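Local coordinates for monalysin (PDB 4MKO), which forms pores in host cell membranes as an aerolysin-like toxin, contributing to intestinal damage and death in infected Drosophila, at residues V71-R85 with E118-M132. Sequence-based numbering, arbitrary orientation. Where two conformers were deposited one is given.
Sequences VTTTLSYQLTKGHTR and ESWSTTQSFTDTTEM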
loop_
_atom_site.group_PDB
_atom_site.type_symbol
_atom_site.label_atom_id
_atom_site.label_comp_id
_atom_site.label_asym_id
_atom_site.label_seq_id
_atom_site.Cartn_x
_atom_site.Cartn_y
_atom_site.Cartn_z
ATOM N N VAL A 71 -28.469 6.910 -20.961
ATOM C CA VAL A 71 -27.323 6.243 -21.561
ATOM C C VAL A 71 -26.802 5.145 -20.634
ATOM O O VAL A 71 -26.549 5.399 -19.456
ATOM C CB VAL A 71 -26.197 7.236 -22.000
ATOM C CG1 VAL A 71 -24.937 6.500 -22.459
ATOM C CG2 VAL A 71 -26.696 8.178 -23.100
ATOM N N THR A 72 -26.697 3.918 -21.160
ATOM C CA THR A 72 -26.102 2.774 -20.482
ATOM C C THR A 72 -24.878 2.392 -21.321
ATOM O O THR A 72 -25.005 2.237 -22.539
ATOM C CB THR A 72 -27.111 1.616 -20.342
ATOM O OG1 THR A 72 -28.191 2.057 -19.522
ATOM C CG2 THR A 72 -26.487 0.379 -19.699
ATOM N N THR A 73 -23.694 2.260 -20.692
ATOM C CA THR A 73 -22.485 1.885 -21.435
ATOM C C THR A 73 -21.577 0.975 -20.619
ATOM O O THR A 73 -21.567 1.062 -19.391
ATOM C CB THR A 73 -21.720 3.143 -21.936
ATOM O OG1 THR A 73 -20.708 2.754 -22.862
ATOM C CG2 THR A 73 -21.077 3.975 -20.804
ATOM N N THR A 74 -20.798 0.130 -21.305
ATOM C CA THR A 74 -19.793 -0.703 -20.652
ATOM C C THR A 74 -18.493 0.097 -20.674
ATOM O O THR A 74 -17.831 0.198 -21.705
ATOM C CB THR A 74 -19.708 -2.092 -21.312
ATOM O OG1 THR A 74 -20.976 -2.722 -21.163
ATOM C CG2 THR A 74 -18.622 -2.978 -20.686
ATOM N N LEU A 75 -18.161 0.711 -19.542
ATOM C CA LEU A 75 -16.966 1.522 -19.409
ATOM C C LEU A 75 -15.726 0.665 -19.222
ATOM O O LEU A 75 -15.720 -0.197 -18.359
ATOM C CB LEU A 75 -17.131 2.493 -18.217
ATOM C CG LEU A 75 -16.095 3.609 -18.129
ATOM C CD1 LEU A 75 -16.376 4.708 -19.168
ATOM C CD2 LEU A 75 -16.102 4.227 -16.767
ATOM N N SER A 76 -14.677 0.918 -20.022
ATOM C CA SER A 76 -13.378 0.243 -19.924
ATOM C C SER A 76 -12.401 1.230 -19.290
ATOM O O SER A 76 -12.359 2.402 -19.679
ATOM C CB SER A 76 -12.855 -0.147 -21.305
ATOM O OG SER A 76 -13.484 -1.321 -21.787
ATOM N N TYR A 77 -11.607 0.761 -18.332
ATOM C CA TYR A 77 -10.631 1.626 -17.653
ATOM C C TYR A 77 -9.446 0.780 -17.269
ATOM O O TYR A 77 -9.567 -0.449 -17.188
ATOM C CB TYR A 77 -11.243 2.339 -16.421
ATOM C CG TYR A 77 -12.065 1.425 -15.540
ATOM C CD1 TYR A 77 -11.472 0.686 -14.519
ATOM C CD2 TYR A 77 -13.427 1.240 -15.774
ATOM C CE1 TYR A 77 -12.224 -0.185 -13.725
ATOM C CE2 TYR A 77 -14.178 0.347 -15.013
ATOM C CZ TYR A 77 -13.576 -0.358 -13.984
ATOM O OH TYR A 77 -14.340 -1.229 -13.240
ATOM N N GLN A 78 -8.308 1.422 -17.025
ATOM C CA GLN A 78 -7.099 0.700 -16.688
ATOM C C GLN A 78 -6.865 0.604 -15.198
ATOM O O GLN A 78 -6.799 1.625 -14.516
ATOM C CB GLN A 78 -5.870 1.343 -17.369
ATOM C CG GLN A 78 -5.875 1.294 -18.911
ATOM C CD GLN A 78 -5.985 -0.111 -19.442
ATOM O OE1 GLN A 78 -5.070 -0.924 -19.297
ATOM N NE2 GLN A 78 -7.141 -0.446 -20.006
ATOM N N LEU A 79 -6.725 -0.620 -14.701
ATOM C CA LEU A 79 -6.314 -0.865 -13.317
ATOM C C LEU A 79 -4.900 -1.417 -13.401
ATOM O O LEU A 79 -4.404 -1.672 -14.505
ATOM C CB LEU A 79 -7.254 -1.855 -12.607
ATOM C CG LEU A 79 -8.725 -1.437 -12.431
ATOM C CD1 LEU A 79 -9.498 -2.515 -11.682
ATOM C CD2 LEU A 79 -8.874 -0.100 -11.684
ATOM N N THR A 80 -4.226 -1.586 -12.261
ATOM C CA THR A 80 -2.884 -2.167 -12.262
ATOM C C THR A 80 -2.754 -3.273 -11.226
ATOM O O THR A 80 -3.535 -3.340 -10.262
ATOM C CB THR A 80 -1.795 -1.088 -12.056
ATOM O OG1 THR A 80 -1.927 -0.529 -10.745
ATOM C CG2 THR A 80 -1.822 0.018 -13.119
ATOM N N LYS A 81 -1.755 -4.150 -11.428
ATOM C CA LYS A 81 -1.385 -5.218 -10.518
ATOM C C LYS A 81 0.114 -5.125 -10.230
ATOM O O LYS A 81 0.848 -4.562 -11.039
ATOM C CB LYS A 81 -1.810 -6.609 -11.021
ATOM C CG LYS A 81 -1.259 -7.037 -12.376
ATOM C CD LYS A 81 -2.128 -8.169 -12.938
ATOM C CE LYS A 81 -1.798 -8.468 -14.380
ATOM N NZ LYS A 81 -2.652 -9.559 -14.926
ATOM N N GLY A 82 0.531 -5.645 -9.070
ATOM C CA GLY A 82 1.919 -5.583 -8.609
ATOM C C GLY A 82 2.167 -4.282 -7.875
ATOM O O GLY A 82 1.218 -3.651 -7.394
ATOM N N HIS A 83 3.433 -3.828 -7.815
ATOM C CA HIS A 83 3.712 -2.533 -7.177
ATOM C C HIS A 83 2.971 -1.404 -7.911
ATOM O O HIS A 83 2.741 -1.493 -9.130
ATOM C CB HIS A 83 5.229 -2.264 -7.113
ATOM C CG HIS A 83 5.922 -3.090 -6.077
ATOM N ND1 HIS A 83 6.239 -4.420 -6.306
ATOM C CD2 HIS A 83 6.290 -2.766 -4.815
ATOM C CE1 HIS A 83 6.823 -4.844 -5.193
ATOM N NE2 HIS A 83 6.883 -3.880 -4.275
ATOM N N THR A 84 2.561 -0.352 -7.174
ATOM C CA THR A 84 1.830 0.759 -7.798
ATOM C C THR A 84 2.707 1.549 -8.770
ATOM O O THR A 84 3.926 1.575 -8.609
ATOM C CB THR A 84 1.264 1.720 -6.745
ATOM O OG1 THR A 84 2.360 2.411 -6.133
ATOM C CG2 THR A 84 0.398 1.016 -5.716
ATOM N N ARG A 85 2.079 2.242 -9.735
ATOM C CA ARG A 85 2.826 3.074 -10.668
ATOM C C ARG A 85 3.586 4.159 -9.889
ATOM O O ARG A 85 4.753 4.398 -10.181
ATOM C CB ARG A 85 1.891 3.723 -11.702
ATOM C CG ARG A 85 2.637 4.362 -12.886
ATOM C CD ARG A 85 3.216 3.325 -13.851
ATOM N NE ARG A 85 2.191 2.631 -14.642
ATOM C CZ ARG A 85 2.408 1.519 -15.344
ATOM N NH1 ARG A 85 3.604 0.939 -15.332
ATOM N NH2 ARG A 85 1.424 0.964 -16.041
ATOM N N GLU A 118 2.349 -12.209 -9.796
ATOM C CA GLU A 118 1.892 -10.859 -10.108
ATOM C C GLU A 118 1.859 -9.896 -8.909
ATOM O O GLU A 118 2.158 -8.725 -9.086
ATOM C CB GLU A 118 0.454 -10.922 -10.641
ATOM C CG GLU A 118 0.282 -11.371 -12.083
ATOM C CD GLU A 118 -1.171 -11.583 -12.485
ATOM O OE1 GLU A 118 -2.066 -11.564 -11.606
ATOM O OE2 GLU A 118 -1.413 -11.771 -13.699
ATOM N N SER A 119 1.395 -10.369 -7.746
ATOM C CA SER A 119 1.112 -9.565 -6.553
ATOM C C SER A 119 2.210 -8.577 -6.128
ATOM O O SER A 119 1.884 -7.430 -5.775
ATOM C CB SER A 119 0.749 -10.473 -5.383
ATOM O OG SER A 119 -0.439 -11.196 -5.661
ATOM N N TRP A 120 3.498 -9.020 -6.176
ATOM C CA TRP A 120 4.644 -8.225 -5.710
ATOM C C TRP A 120 5.648 -7.921 -6.821
ATOM O O TRP A 120 6.786 -7.514 -6.561
ATOM C CB TRP A 120 5.312 -8.943 -4.534
ATOM C CG TRP A 120 4.442 -9.041 -3.311
ATOM C CD1 TRP A 120 3.543 -10.024 -3.016
ATOM C CD2 TRP A 120 4.382 -8.099 -2.230
ATOM N NE1 TRP A 120 2.944 -9.772 -1.796
ATOM C CE2 TRP A 120 3.433 -8.588 -1.297
ATOM C CE3 TRP A 120 5.076 -6.907 -1.935
ATOM C CZ2 TRP A 120 3.190 -7.954 -0.072
ATOM C CZ3 TRP A 120 4.819 -6.269 -0.729
ATOM C CH2 TRP A 120 3.879 -6.788 0.185
ATOM N N SER A 121 5.213 -8.096 -8.067
ATOM C CA SER A 121 6.051 -7.862 -9.234
ATOM C C SER A 121 5.991 -6.393 -9.657
ATOM O O SER A 121 5.482 -5.530 -8.918
ATOM C CB SER A 121 5.613 -8.787 -10.377
ATOM O OG SER A 121 6.578 -8.818 -11.417
ATOM N N THR A 122 6.517 -6.097 -10.859
ATOM C CA THR A 122 6.489 -4.761 -11.421
ATOM C C THR A 122 5.059 -4.405 -11.822
ATOM O O THR A 122 4.252 -5.312 -12.064
ATOM C CB THR A 122 7.463 -4.662 -12.615
ATOM O OG1 THR A 122 7.104 -5.645 -13.588
ATOM C CG2 THR A 122 8.930 -4.829 -12.195
ATOM N N THR A 123 4.750 -3.096 -11.884
ATOM C CA THR A 123 3.438 -2.585 -12.281
ATOM C C THR A 123 3.054 -3.128 -13.665
ATOM O O THR A 123 3.838 -3.030 -14.627
ATOM C CB THR A 123 3.414 -1.043 -12.344
ATOM O OG1 THR A 123 4.090 -0.479 -11.213
ATOM C CG2 THR A 123 1.996 -0.487 -12.422
ATOM N N GLN A 124 1.850 -3.704 -13.734
ATOM C CA GLN A 124 1.287 -4.226 -14.974
ATOM C C GLN A 124 -0.151 -3.724 -15.086
ATOM O O GLN A 124 -0.949 -3.938 -14.177
ATOM C CB GLN A 124 1.359 -5.770 -15.015
ATOM C CG GLN A 124 0.803 -6.402 -16.301
ATOM C CD GLN A 124 1.565 -6.001 -17.547
ATOM O OE1 GLN A 124 2.741 -6.336 -17.727
ATOM N NE2 GLN A 124 0.905 -5.272 -18.435
ATOM N N SER A 125 -0.460 -3.016 -16.181
ATOM C CA SER A 125 -1.807 -2.495 -16.413
ATOM C C SER A 125 -2.698 -3.598 -16.986
ATOM O O SER A 125 -2.202 -4.523 -17.643
ATOM C CB SER A 125 -1.775 -1.307 -17.370
ATOM O OG SER A 125 -1.359 -1.716 -18.662
ATOM N N PHE A 126 -4.003 -3.512 -16.720
ATOM C CA PHE A 126 -5.004 -4.449 -17.234
ATOM C C PHE A 126 -6.323 -3.726 -17.346
ATOM O O PHE A 126 -6.588 -2.792 -16.581
ATOM C CB PHE A 126 -5.121 -5.747 -16.414
ATOM C CG PHE A 126 -5.731 -5.617 -15.042
ATOM C CD1 PHE A 126 -4.958 -5.220 -13.953
ATOM C CD2 PHE A 126 -7.066 -5.940 -14.824
ATOM C CE1 PHE A 126 -5.518 -5.127 -12.678
ATOM C CE2 PHE A 126 -7.628 -5.845 -13.547
ATOM C CZ PHE A 126 -6.846 -5.449 -12.478
ATOM N N THR A 127 -7.143 -4.148 -18.316
ATOM C CA THR A 127 -8.437 -3.544 -18.571
ATOM C C THR A 127 -9.487 -4.159 -17.664
ATOM O O THR A 127 -9.584 -5.388 -17.557
ATOM C CB THR A 127 -8.815 -3.718 -20.068
ATOM O OG1 THR A 127 -7.732 -3.241 -20.868
ATOM C CG2 THR A 127 -10.107 -2.984 -20.450
ATOM N N ASP A 128 -10.295 -3.300 -17.049
ATOM C CA ASP A 128 -11.434 -3.726 -16.258
ATOM C C ASP A 128 -12.665 -3.011 -16.812
ATOM O O ASP A 128 -12.538 -1.927 -17.389
ATOM C CB ASP A 128 -11.226 -3.448 -14.761
ATOM C CG ASP A 128 -12.269 -4.113 -13.891
ATOM O OD1 ASP A 128 -12.497 -5.327 -14.068
ATOM O OD2 ASP A 128 -12.840 -3.425 -13.014
ATOM N N THR A 129 -13.836 -3.650 -16.725
ATOM C CA THR A 129 -15.060 -3.036 -17.245
ATOM C C THR A 129 -16.161 -3.061 -16.216
ATOM O O THR A 129 -16.211 -3.987 -15.411
ATOM C CB THR A 129 -15.548 -3.748 -18.548
ATOM O OG1 THR A 129 -15.957 -5.083 -18.246
ATOM C CG2 THR A 129 -14.504 -3.745 -19.681
ATOM N N THR A 130 -17.068 -2.067 -16.276
ATOM C CA THR A 130 -18.280 -1.971 -15.466
ATOM C C THR A 130 -19.391 -1.371 -16.332
ATOM O O THR A 130 -19.194 -0.307 -16.933
ATOM C CB THR A 130 -18.063 -1.158 -14.164
ATOM O OG1 THR A 130 -17.018 -1.769 -13.408
ATOM C CG2 THR A 130 -19.321 -1.099 -13.290
ATOM N N GLU A 131 -20.554 -2.038 -16.377
ATOM C CA GLU A 131 -21.701 -1.495 -17.101
ATOM C C GLU A 131 -22.258 -0.408 -16.195
ATOM O O GLU A 131 -22.494 -0.656 -15.011
ATOM C CB GLU A 131 -22.758 -2.572 -17.413
ATOM C CG GLU A 131 -23.835 -2.040 -18.346
ATOM C CD GLU A 131 -24.917 -3.030 -18.730
ATOM O OE1 GLU A 131 -24.985 -3.396 -19.925
ATOM O OE2 GLU A 131 -25.715 -3.418 -17.845
ATOM N N MET A 132 -22.342 0.819 -16.711
ATOM C CA MET A 132 -22.796 1.959 -15.930
ATOM C C MET A 132 -23.884 2.711 -16.689
ATOM O O MET A 132 -23.917 2.677 -17.925
ATOM C CB MET A 132 -21.617 2.908 -15.650
ATOM C CG MET A 132 -20.528 2.309 -14.770
ATOM S SD MET A 132 -19.116 3.424 -14.682
ATOM C CE MET A 132 -19.795 4.728 -13.664
HETATM O O HOH W 1 -23.559 -1.960 -21.758
HETATM O O HOH W 2 -0.583 -6.484 -6.591
HETATM O O HOH W 3 1.762 -1.819 -17.527
#
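Tyr77 pairs with Asp128 in a ladder of antiparallel backbone bonds. Its CB points out of the ladder on the face it shares with Leu79, Asp128 and Thr130. With chi1 at 45°, CG sits between the backbone N and the carbonyl carbon, which folds the ring back over the partner strand. Asp128 O lies 3.6 Å above the plane of the Tyr77 ring; the same oxygen accepts the backbone bond from Tyr77 N. CG, CD2 and CE2 face this oxygen. Tyr77 CE1 lies 3.6 Å from Asp128 CB and, like CZ, close to OD2. Tyr77 OH hydrogen-bonds with Thr130 OG1 at 2.7 Å, near the ring plane. Tyr77 OH also lies 2.7 Å from Asp128 OD2, a weak bond at most, since the single hydroxyl proton has another acceptor within reach. Arg187 bonds both Tyr77 OH and Thr130 OG1, linking the strand pair to strand 173-191 of the large sheet.

Strands 72-81 and 124-132 form a separate two-stranded sheet within the inferred pore-forming region of this aerolysin-like fold. Such a segment probably opens out to build the membrane barrel. The other face carries mostly threonines and serines, with Gln78 and Glu131. Gln78 NE2 donates almost straight (175°) to Thr127 OG1 at 3.0 Å.

Further along, Leu79 CB sits over the Phe126 ring, 4.0 Å from its centroid, a CH-pi contact. Lys81 NZ forms a salt bridge with Glu118 OE2 at 2.8 Å, from above the carboxylate plane. Ser121 O accepts from His83 N and ND1 on opposite faces of its carbonyl plane.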